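Local coordinates for protein toll (PDB 4LXR), which is the cell-surface receptor for cleaved Spätzle, switching on the pathway that sets dorsal-ventral polarity in the embryo and drives antifungal immunity in Drosophila, at residues V278-Q291 with A301-S314. Residues are numbered along the deposited sequence; the frame is centred on the assembly and turned at random.
Sequences VPLATLPSRLFANQ and AELQSLPGDLFEHS
Leu283 and Leu310 meet in the tight part of this contact, CD1 of Leu283 lying 4.0 Å from CD2 of Leu310. CD2 of Leu303 comes at about a right angle against CG of Leu283. The other branch of Leu310, CD1, tucks against CB of Leu287 and the Phe288 ring, a reach set by CG standing anti to the backbone N (chi1 -170°). Ser314 OG ties down the far end, donating in plane to a lone pair of Phe288 O at 2.7 Å and accepting Gln291 N at 3.1 Å.

The polar outer side is firmly clamped at Asp309, which takes Ser285 OG on the syn side of OD2 (2.6 Å), though 32° out of the carboxylate plane, and Arg286 N from above that plane at OD1 (2.8 Å). Replacing it with an alanine would probably leave Ser285 OG and Arg286 N without these acceptors and the 284-287 turn less firmly held. Looser are the exposed Asn290 and His313 and the poorly ordered Arg286 guanidinium, whose NH1 makes long salt bridges to Glu312 OE1 (3.7 Å) and, by charge alone with no N-H aimed at it, to Asp309 OD2.

These loops, from leucine-rich repeats 6 and 7 and just beyond, stack as successive solenoid coils in Toll's extracellular domain. Inward, Phe288 packs on Val271 of strand 270-273 and on Leu297 and Leu299 of strand 296-299, and Phe311 also reaches Leu297.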
ATOM      1  N   VAL A 278     -17.169 -14.700  22.456  1.00 35.46           N
ATOM      2  CA  VAL A 278     -17.596 -13.886  23.595  1.00 38.57           C
ATOM      3  C   VAL A 278     -16.349 -13.337  24.288  1.00 34.00           C
ATOM      4  O   VAL A 278     -15.243 -13.773  24.002  1.00 37.78           O
ATOM      5  CB  VAL A 278     -18.490 -14.674  24.622  1.00 33.14           C
ATOM      6  CG1 VAL A 278     -19.848 -14.997  24.024  1.00 30.67           C
ATOM      7  CG2 VAL A 278     -17.782 -15.934  25.127  1.00 25.21           C
ATOM      8  N   PRO A 279     -16.516 -12.353  25.174  1.00 41.71           N
ATOM      9  CA  PRO A 279     -15.333 -11.921  25.925  1.00 43.22           C
ATOM     10  C   PRO A 279     -14.798 -13.001  26.862  1.00 35.84           C
ATOM     11  O   PRO A 279     -15.539 -13.599  27.641  1.00 32.10           O
ATOM     12  CB  PRO A 279     -15.853 -10.728  26.741  1.00 41.89           C
ATOM     13  CG  PRO A 279     -16.997 -10.201  25.939  1.00 39.88           C
ATOM     14  CD  PRO A 279     -17.640 -11.409  25.316  1.00 42.49           C
ATOM     15  N   LEU A 280     -13.500 -13.242  26.768  1.00 34.35           N
ATOM     16  CA  LEU A 280     -12.800 -14.115  27.694  1.00 32.65           C
ATOM     17  C   LEU A 280     -11.836 -13.208  28.461  1.00 30.44           C
ATOM     18  O   LEU A 280     -10.822 -12.773  27.920  1.00 34.89           O
ATOM     19  CB  LEU A 280     -12.039 -15.195  26.909  1.00 30.70           C
ATOM     20  CG  LEU A 280     -11.012 -16.068  27.629  1.00 28.55           C
ATOM     21  CD1 LEU A 280     -11.679 -16.826  28.750  1.00 32.93           C
ATOM     22  CD2 LEU A 280     -10.350 -17.023  26.652  1.00 20.86           C
ATOM     23  N   ALA A 281     -12.166 -12.920  29.716  1.00 27.54           N
ATOM     24  CA  ALA A 281     -11.508 -11.854  30.466  1.00 32.97           C
ATOM     25  C   ALA A 281     -10.019 -12.092  30.683  1.00 34.44           C
ATOM     26  O   ALA A 281      -9.212 -11.172  30.539  1.00 30.91           O
ATOM     27  CB  ALA A 281     -12.213 -11.623  31.787  1.00 27.23           C
ATOM     28  N   THR A 282      -9.662 -13.324  31.022  1.00 39.69           N
ATOM     29  CA  THR A 282      -8.269 -13.677  31.255  1.00 32.85           C
ATOM     30  C   THR A 282      -8.038 -15.174  31.035  1.00 34.74           C
ATOM     31  O   THR A 282      -8.966 -15.918  30.743  1.00 38.53           O
ATOM     32  CB  THR A 282      -7.837 -13.352  32.693  1.00 38.26           C
ATOM     33  OG1 THR A 282      -6.405 -13.378  32.771  1.00 36.12           O
ATOM     34  CG2 THR A 282      -8.451 -14.378  33.696  1.00 27.70           C
ATOM     35  N   LEU A 283      -6.788 -15.598  31.165  1.00 27.12           N
ATOM     36  CA  LEU A 283      -6.435 -17.007  31.091  1.00 30.30           C
ATOM     37  C   LEU A 283      -5.963 -17.455  32.482  1.00 39.18           C
ATOM     38  O   LEU A 283      -5.375 -16.664  33.231  1.00 32.95           O
ATOM     39  CB  LEU A 283      -5.344 -17.225  30.040  1.00 25.96           C
ATOM     40  CG  LEU A 283      -5.734 -16.780  28.624  1.00 24.71           C
ATOM     41  CD1 LEU A 283      -4.509 -16.741  27.699  1.00 22.34           C
ATOM     42  CD2 LEU A 283      -6.799 -17.726  28.068  1.00 27.76           C
ATOM     43  N   PRO A 284      -6.242 -18.719  32.842  1.00 34.25           N
ATOM     44  CA  PRO A 284      -5.852 -19.242  34.157  1.00 33.59           C
ATOM     45  C   PRO A 284      -4.339 -19.225  34.391  1.00 32.74           C
ATOM     46  O   PRO A 284      -3.550 -19.188  33.445  1.00 33.59           O
ATOM     47  CB  PRO A 284      -6.376 -20.693  34.131  1.00 33.89           C
ATOM     48  CG  PRO A 284      -6.517 -21.015  32.668  1.00 32.61           C
ATOM     49  CD  PRO A 284      -6.937 -19.730  32.026  1.00 31.42           C
ATOM     50  N   SER A 285      -3.958 -19.234  35.662  1.00 29.57           N
ATOM     51  CA  SER A 285      -2.566 -19.248  36.084  1.00 38.58           C
ATOM     52  C   SER A 285      -1.766 -20.379  35.423  1.00 44.27           C
ATOM     53  O   SER A 285      -2.203 -21.526  35.394  1.00 36.58           O
ATOM     54  CB  SER A 285      -2.507 -19.408  37.603  1.00 35.45           C
ATOM     55  OG  SER A 285      -1.167 -19.528  38.042  1.00 42.25           O
ATOM     56  N   ARG A 286      -0.598 -20.040  34.881  1.00 44.03           N
ATOM     57  CA  ARG A 286       0.322 -21.029  34.319  1.00 46.21           C
ATOM     58  C   ARG A 286      -0.259 -21.907  33.211  1.00 37.53           C
ATOM     59  O   ARG A 286       0.218 -23.020  33.004  1.00 39.03           O
ATOM     60  CB  ARG A 286       0.882 -21.924  35.429  1.00 51.54           C
ATOM     61  CG  ARG A 286       1.900 -21.226  36.306  1.00 61.72           C
ATOM     62  CD  ARG A 286       2.657 -22.226  37.151  1.00 67.74           C
ATOM     63  NE  ARG A 286       1.902 -22.623  38.327  1.00 74.89           N
ATOM     64  CZ  ARG A 286       1.948 -21.972  39.485  1.00 84.14           C
ATOM     65  NH1 ARG A 286       2.712 -20.890  39.606  1.00 78.65           N
ATOM     66  NH2 ARG A 286       1.233 -22.400  40.518  1.00 88.62           N
ATOM     67  N   LEU A 287      -1.274 -21.415  32.508  1.00 27.99           N
ATOM     68  CA  LEU A 287      -1.919 -22.215  31.468  1.00 35.19           C
ATOM     69  C   LEU A 287      -0.897 -22.749  30.466  1.00 31.14           C
ATOM     70  O   LEU A 287      -0.959 -23.918  30.079  1.00 34.66           O
ATOM     71  CB  LEU A 287      -2.998 -21.408  30.744  1.00 36.27           C
ATOM     72  CG  LEU A 287      -3.698 -22.116  29.585  1.00 33.72           C
ATOM     73  CD1 LEU A 287      -4.551 -23.277  30.113  1.00 31.17           C
ATOM     74  CD2 LEU A 287      -4.553 -21.147  28.738  1.00 23.57           C
ATOM     75  N   PHE A 288       0.039 -21.886  30.062  1.00 30.10           N
ATOM     76  CA  PHE A 288       1.068 -22.244  29.085  1.00 28.23           C
ATOM     77  C   PHE A 288       2.457 -22.360  29.702  1.00 30.27           C
ATOM     78  O   PHE A 288       3.465 -22.194  29.020  1.00 32.92           O
ATOM     79  CB  PHE A 288       1.097 -21.244  27.930  1.00 25.46           C
ATOM     80  CG  PHE A 288      -0.173 -21.205  27.143  1.00 25.28           C
ATOM     81  CD1 PHE A 288      -0.636 -22.349  26.489  1.00 21.34           C
ATOM     82  CD2 PHE A 288      -0.919 -20.034  27.062  1.00 25.52           C
ATOM     83  CE1 PHE A 288      -1.815 -22.320  25.760  1.00 26.75           C
ATOM     84  CE2 PHE A 288      -2.112 -19.991  26.341  1.00 21.65           C
ATOM     85  CZ  PHE A 288      -2.560 -21.132  25.680  1.00 27.61           C
ATOM     86  N   ALA A 289       2.505 -22.662  30.995  1.00 29.30           N
ATOM     87  CA  ALA A 289       3.775 -22.773  31.699  1.00 32.91           C
ATOM     88  C   ALA A 289       4.353 -24.189  31.622  1.00 37.46           C
ATOM     89  O   ALA A 289       3.631 -25.151  31.346  1.00 34.06           O
ATOM     90  CB  ALA A 289       3.599 -22.358  33.141  1.00 35.46           C
ATOM     91  N   ASN A 290       5.655 -24.299  31.871  1.00 32.58           N
ATOM     92  CA  ASN A 290       6.331 -25.591  31.983  1.00 41.80           C
ATOM     93  C   ASN A 290       6.180 -26.480  30.753  1.00 44.33           C
ATOM     94  O   ASN A 290       6.063 -27.694  30.870  1.00 47.22           O
ATOM     95  CB  ASN A 290       5.855 -26.334  33.232  1.00 42.27           C
ATOM     96  CG  ASN A 290       6.141 -25.561  34.506  1.00 41.99           C
ATOM     97  OD1 ASN A 290       5.227 -25.119  35.199  1.00 44.04           O
ATOM     98  ND2 ASN A 290       7.417 -25.396  34.820  1.00 38.74           N
ATOM     99  N   GLN A 291       6.190 -25.858  29.580  1.00 36.33           N
ATOM    100  CA  GLN A 291       6.078 -26.556  28.306  1.00 31.58           C
ATOM    101  C   GLN A 291       7.411 -26.513  27.570  1.00 29.52           C
ATOM    102  O   GLN A 291       7.796 -25.467  27.039  1.00 33.66           O
ATOM    103  CB  GLN A 291       4.988 -25.890  27.458  1.00 24.69           C
ATOM    104  CG  GLN A 291       3.591 -26.111  28.009  1.00 36.16           C
ATOM    105  CD  GLN A 291       3.081 -27.517  27.721  1.00 36.13           C
ATOM    106  OE1 GLN A 291       3.721 -28.286  26.998  1.00 36.39           O
ATOM    107  NE2 GLN A 291       1.923 -27.853  28.275  1.00 31.11           N
ATOM    108  N   ALA A 301      -9.207 -13.058  22.091  1.00 24.86           N
ATOM    109  CA  ALA A 301     -10.451 -13.428  22.749  1.00 27.66           C
ATOM    110  C   ALA A 301     -10.984 -12.316  23.665  1.00 32.13           C
ATOM    111  O   ALA A 301     -11.684 -12.594  24.645  1.00 34.47           O
ATOM    112  CB  ALA A 301     -10.240 -14.708  23.533  1.00 19.76           C
ATOM    113  N   GLU A 302     -10.661 -11.064  23.334  1.00 32.92           N
ATOM    114  CA  GLU A 302     -11.011  -9.885  24.151  1.00 28.47           C
ATOM    115  C   GLU A 302     -10.367  -9.956  25.536  1.00 24.33           C
ATOM    116  O   GLU A 302     -10.971  -9.564  26.529  1.00 25.59           O
ATOM    117  CB  GLU A 302     -12.522  -9.717  24.316  1.00 34.60           C
ATOM    118  CG  GLU A 302     -13.359 -10.181  23.159  1.00 46.16           C
ATOM    119  CD  GLU A 302     -13.359  -9.203  22.041  1.00 56.20           C
ATOM    120  OE1 GLU A 302     -12.644  -9.447  21.042  1.00 57.08           O
ATOM    121  OE2 GLU A 302     -14.084  -8.196  22.165  1.00 67.41           O
ATOM    122  N   LEU A 303      -9.146 -10.473  25.601  1.00 22.79           N
ATOM    123  CA  LEU A 303      -8.490 -10.679  26.879  1.00 29.62           C
ATOM    124  C   LEU A 303      -8.257  -9.322  27.535  1.00 33.62           C
ATOM    125  O   LEU A 303      -7.795  -8.372  26.879  1.00 25.03           O
ATOM    126  CB  LEU A 303      -7.167 -11.438  26.675  1.00 25.87           C
ATOM    127  CG  LEU A 303      -7.298 -12.895  26.216  1.00 29.74           C
ATOM    128  CD1 LEU A 303      -6.004 -13.401  25.550  1.00 19.60           C
ATOM    129  CD2 LEU A 303      -7.728 -13.810  27.383  1.00 21.27           C
ATOM    130  N   GLN A 304      -8.598  -9.234  28.819  1.00 34.85           N
ATOM    131  CA  GLN A 304      -8.501  -7.975  29.557  1.00 40.21           C
ATOM    132  C   GLN A 304      -7.178  -7.864  30.312  1.00 40.87           C
ATOM    133  O   GLN A 304      -6.653  -6.766  30.499  1.00 37.62           O
ATOM    134  CB  GLN A 304      -9.686  -7.817  30.519  1.00 30.03           C
ATOM    135  CG  GLN A 304     -10.919  -7.222  29.865  1.00 33.11           C
ATOM    136  CD  GLN A 304     -12.129  -7.261  30.766  1.00 46.51           C
ATOM    137  OE1 GLN A 304     -13.094  -7.965  30.484  1.00 55.03           O
ATOM    138  NE2 GLN A 304     -12.088  -6.500  31.863  1.00 55.40           N
ATOM    139  N   SER A 305      -6.650  -9.011  30.737  1.00 32.44           N
ATOM    140  CA  SER A 305      -5.369  -9.068  31.432  1.00 37.89           C
ATOM    141  C   SER A 305      -4.811 -10.490  31.415  1.00 39.39           C
ATOM    142  O   SER A 305      -5.548 -11.455  31.171  1.00 32.65           O
ATOM    143  CB  SER A 305      -5.516  -8.572  32.877  1.00 37.33           C
ATOM    144  OG  SER A 305      -6.400  -9.399  33.601  1.00 37.73           O
ATOM    145  N   LEU A 306      -3.506 -10.609  31.647  1.00 32.45           N
ATOM    146  CA  LEU A 306      -2.836 -11.906  31.698  1.00 26.47           C
ATOM    147  C   LEU A 306      -2.105 -12.069  33.033  1.00 39.08           C
ATOM    148  O   LEU A 306      -1.622 -11.090  33.609  1.00 32.00           O
ATOM    149  CB  LEU A 306      -1.832 -12.027  30.554  1.00 23.97           C
ATOM    150  CG  LEU A 306      -2.385 -11.847  29.140  1.00 28.58           C
ATOM    151  CD1 LEU A 306      -1.249 -11.849  28.109  1.00 26.79           C
ATOM    152  CD2 LEU A 306      -3.429 -12.915  28.821  1.00 22.24           C
ATOM    153  N   PRO A 307      -2.024 -13.307  33.537  1.00 33.27           N
ATOM    154  CA  PRO A 307      -1.255 -13.536  34.763  1.00 31.95           C
ATOM    155  C   PRO A 307       0.226 -13.640  34.426  1.00 32.37           C
ATOM    156  O   PRO A 307       0.574 -14.230  33.389  1.00 31.19           O
ATOM    157  CB  PRO A 307      -1.778 -14.898  35.252  1.00 38.35           C
ATOM    158  CG  PRO A 307      -2.139 -15.620  33.967  1.00 36.68           C
ATOM    159  CD  PRO A 307      -2.667 -14.533  33.035  1.00 31.57           C
ATOM    160  N   GLY A 308       1.071 -13.089  35.297  1.00 29.38           N
ATOM    161  CA  GLY A 308       2.509 -13.049  35.104  1.00 33.57           C
ATOM    162  C   GLY A 308       3.192 -14.387  34.932  1.00 39.66           C
ATOM    163  O   GLY A 308       4.318 -14.449  34.425  1.00 45.12           O
ATOM    164  N   ASP A 309       2.514 -15.455  35.353  1.00 31.62           N
ATOM    165  CA  ASP A 309       3.074 -16.802  35.309  1.00 33.97           C
ATOM    166  C   ASP A 309       2.592 -17.609  34.095  1.00 34.88           C
ATOM    167  O   ASP A 309       2.742 -18.836  34.053  1.00 44.05           O
ATOM    168  CB  ASP A 309       2.759 -17.562  36.617  1.00 35.67           C
ATOM    169  CG  ASP A 309       1.253 -17.741  36.874  1.00 39.87           C
ATOM    170  OD1 ASP A 309       0.436 -17.711  35.921  1.00 37.47           O
ATOM    171  OD2 ASP A 309       0.876 -17.921  38.055  1.00 50.00           O
ATOM    172  N   LEU A 310       2.020 -16.915  33.117  1.00 30.68           N
ATOM    173  CA  LEU A 310       1.366 -17.557  31.977  1.00 32.74           C
ATOM    174  C   LEU A 310       2.301 -18.420  31.140  1.00 31.98           C
ATOM    175  O   LEU A 310       1.899 -19.468  30.637  1.00 30.11           O
ATOM    176  CB  LEU A 310       0.680 -16.511  31.085  1.00 30.43           C
ATOM    177  CG  LEU A 310      -0.244 -17.074  29.991  1.00 28.96           C
ATOM    178  CD1 LEU A 310      -1.369 -17.898  30.625  1.00 28.17           C
ATOM    179  CD2 LEU A 310      -0.822 -15.950  29.098  1.00 24.17           C
ATOM    180  N   PHE A 311       3.539 -17.967  30.972  1.00 35.10           N
ATOM    181  CA  PHE A 311       4.503 -18.673  30.140  1.00 27.83           C
ATOM    182  C   PHE A 311       5.720 -19.131  30.922  1.00 37.68           C
ATOM    183  O   PHE A 311       6.777 -19.326  30.312  1.00 37.88           O
ATOM    184  CB  PHE A 311       5.045 -17.753  29.040  1.00 28.52           C
ATOM    185  CG  PHE A 311       3.993 -17.054  28.239  1.00 31.27           C
ATOM    186  CD1 PHE A 311       3.061 -17.773  27.506  1.00 31.37           C
ATOM    187  CD2 PHE A 311       3.979 -15.667  28.167  1.00 29.41           C
ATOM    188  CE1 PHE A 311       2.105 -17.124  26.762  1.00 28.57           C
ATOM    189  CE2 PHE A 311       3.037 -15.012  27.415  1.00 26.96           C
ATOM    190  CZ  PHE A 311       2.092 -15.733  26.712  1.00 31.89           C
ATOM    191  N   GLU A 312       5.613 -19.279  32.246  1.00 31.41           N
ATOM    192  CA  GLU A 312       6.829 -19.473  33.035  1.00 37.71           C
ATOM    193  C   GLU A 312       7.496 -20.810  32.727  1.00 38.86           C
ATOM    194  O   GLU A 312       6.828 -21.826  32.552  1.00 38.74           O
ATOM    195  CB  GLU A 312       6.611 -19.268  34.545  1.00 37.28           C
ATOM    196  CG  GLU A 312       5.781 -20.327  35.235  1.00 48.44           C
ATOM    197  CD  GLU A 312       5.835 -20.209  36.756  1.00 46.64           C
ATOM    198  OE1 GLU A 312       5.644 -21.231  37.445  1.00 49.79           O
ATOM    199  OE2 GLU A 312       6.062 -19.096  37.258  1.00 39.82           O
ATOM    200  N   HIS A 313       8.820 -20.767  32.618  1.00 35.70           N
ATOM    201  CA  HIS A 313       9.639 -21.923  32.265  1.00 41.59           C
ATOM    202  C   HIS A 313       9.353 -22.499  30.886  1.00 39.90           C
ATOM    203  O   HIS A 313       9.847 -23.567  30.559  1.00 46.54           O
ATOM    204  CB  HIS A 313       9.571 -23.013  33.343  1.00 41.19           C
ATOM    205  CG  HIS A 313       9.974 -22.529  34.700  1.00 47.70           C
ATOM    206  ND1 HIS A 313       9.090 -22.450  35.756  1.00 55.33           N
ATOM    207  CD2 HIS A 313      11.158 -22.066  35.164  1.00 46.91           C
ATOM    208  CE1 HIS A 313       9.718 -21.972  36.817  1.00 54.15           C
ATOM    209  NE2 HIS A 313      10.974 -21.733  36.485  1.00 52.92           N
ATOM    210  N   SER A 314       8.577 -21.789  30.074  1.00 35.32           N
ATOM    211  CA  SER A 314       8.372 -22.208  28.685  1.00 33.81           C
ATOM    212  C   SER A 314       9.363 -21.469  27.785  1.00 30.33           C
ATOM    213  O   SER A 314       9.028 -20.481  27.126  1.00 34.90           O
ATOM    214  CB  SER A 314       6.922 -21.977  28.261  1.00 31.29           C
ATOM    215  OG  SER A 314       6.045 -22.838  28.987  1.00 34.05           O
TER
HETATM  216  O   HOH W   1      -8.811  -9.676  33.593  1.00 44.17           O